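PDB 4PHX: protein AggB from Escherichia coli, which serves as the minor subunit of aggregative adherence fimbriae type I, with an Ig-like fold completed by donor-strand complementation, and probably takes part in cell adhesion. Local coordinates for residues 30-33 / 34-37. Sequence-based numbering, arbitrary orientation.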
# COMPACT_ATOMS: atom_id res chain seq x y z
N GLU B 30 -23.53 -3.30 -36.91
CA GLU B 30 -23.94 -2.03 -37.52
C GLU B 30 -23.12 -0.82 -37.03
O GLU B 30 -22.46 -0.90 -36.00
CB GLU B 30 -25.45 -1.82 -37.30
CG GLU B 30 -26.29 -2.92 -37.93
CD GLU B 30 -25.67 -3.47 -39.22
OE1 GLU B 30 -25.67 -2.76 -40.25
OE2 GLU B 30 -25.17 -4.61 -39.19
N PRO B 31 -23.15 0.29 -37.80
CA PRO B 31 -22.39 1.47 -37.40
C PRO B 31 -22.86 2.00 -36.06
O PRO B 31 -24.05 1.92 -35.76
CB PRO B 31 -22.73 2.49 -38.50
CG PRO B 31 -24.06 2.03 -39.02
CD PRO B 31 -23.95 0.55 -39.01
N HIS B 32 -21.95 2.55 -35.28
CA HIS B 32 -22.31 3.04 -33.97
C HIS B 32 -21.21 3.96 -33.47
O HIS B 32 -20.11 3.97 -34.00
CB HIS B 32 -22.44 1.86 -33.01
CG HIS B 32 -21.14 1.16 -32.75
ND1 HIS B 32 -20.57 0.29 -33.65
CD2 HIS B 32 -20.30 1.22 -31.69
CE1 HIS B 32 -19.43 -0.16 -33.16
NE2 HIS B 32 -19.25 0.38 -31.97
N ASP B 33 -21.50 4.73 -32.43
CA ASP B 33 -20.48 5.61 -31.90
C ASP B 33 -20.13 5.34 -30.43
O ASP B 33 -19.47 6.16 -29.78
CB ASP B 33 -20.90 7.08 -32.07
CG ASP B 33 -20.71 7.56 -33.48
OD1 ASP B 33 -19.61 8.06 -33.81
OD2 ASP B 33 -21.67 7.46 -34.27
N GLY B 34 -20.55 4.19 -29.92
CA GLY B 34 -20.25 3.88 -28.53
C GLY B 34 -20.82 2.59 -28.00
O GLY B 34 -21.54 1.89 -28.71
N PHE B 35 -20.46 2.27 -26.75
CA PHE B 35 -20.92 1.05 -26.07
C PHE B 35 -21.36 1.39 -24.65
O PHE B 35 -20.83 2.30 -24.01
CB PHE B 35 -19.83 -0.01 -25.94
CG PHE B 35 -19.17 -0.42 -27.22
CD1 PHE B 35 -18.04 0.25 -27.69
CD2 PHE B 35 -19.60 -1.54 -27.91
CE1 PHE B 35 -17.40 -0.17 -28.86
CE2 PHE B 35 -18.96 -1.96 -29.07
CZ PHE B 35 -17.87 -1.28 -29.54
N HIS B 36 -22.26 0.57 -24.13
CA HIS B 36 -23.11 0.90 -23.01
C HIS B 36 -23.45 -0.45 -22.42
O HIS B 36 -24.10 -1.25 -23.09
CB HIS B 36 -24.34 1.49 -23.67
CG HIS B 36 -25.44 1.88 -22.75
ND1 HIS B 36 -26.75 1.90 -23.17
CD2 HIS B 36 -25.43 2.32 -21.48
CE1 HIS B 36 -27.51 2.32 -22.17
NE2 HIS B 36 -26.74 2.58 -21.14
N ILE B 37 -22.99 -0.73 -21.21
CA ILE B 37 -23.31 -2.00 -20.55
C ILE B 37 -23.71 -1.81 -19.10
O ILE B 37 -23.37 -0.80 -18.50
CB ILE B 37 -22.12 -3.01 -20.55
CG1 ILE B 37 -20.95 -2.45 -19.77
CG2 ILE B 37 -21.70 -3.35 -21.95
CD1 ILE B 37 -19.61 -3.14 -20.08
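With CG of His32 set between its backbone N and carbonyl carbon (chi1 67°), and CG of Phe35 beside its own N and anti to the carbonyl carbon, the two rings meet just where the loop after strand 20-27 runs into strand 34-39 of the Ig-like beta sandwich. They form an offset edge-to-face aromatic pair: the imidazole turns its edge to the phenyl face, the centroids lie 4.8 Å apart and the planes are inclined at 67°. The leading atom is His32 NE2, 3.3 Å from Phe35 CZ, so the meeting falls near the far end of the phenyl ring. His32 CD2 stands over the same ring, displaced toward its rim. The other flank of the imidazole is tied back into the loop, where His32 ND1 donates to the carbonyl O of Glu30 over 3.2 Å, with an N-H...O angle of 156°. That acceptor lies close to the imidazole plane and the donor lies in the carbonyl plane, a geometry that limits rotation of the ring while its opposite edge rests against Phe35. Between the two aromatic residues the chain makes a classic beta bulge, Asp33 and Gly34 both facing Leu117 of strand 107-117; on the other side of the strand, Phe35 pairs through its backbone with Arg84. Phe35 also packs on Ile26 of strand 20-27 and Ala91 of strand 90-97, in the facing sheet, so the histidine edge is added to a side chain lodged between the two sheets. Gly34 contributes its carbonyl: the O atom lies at the imidazole edge, near the ring plane, 3.3 Å from His32 CD2.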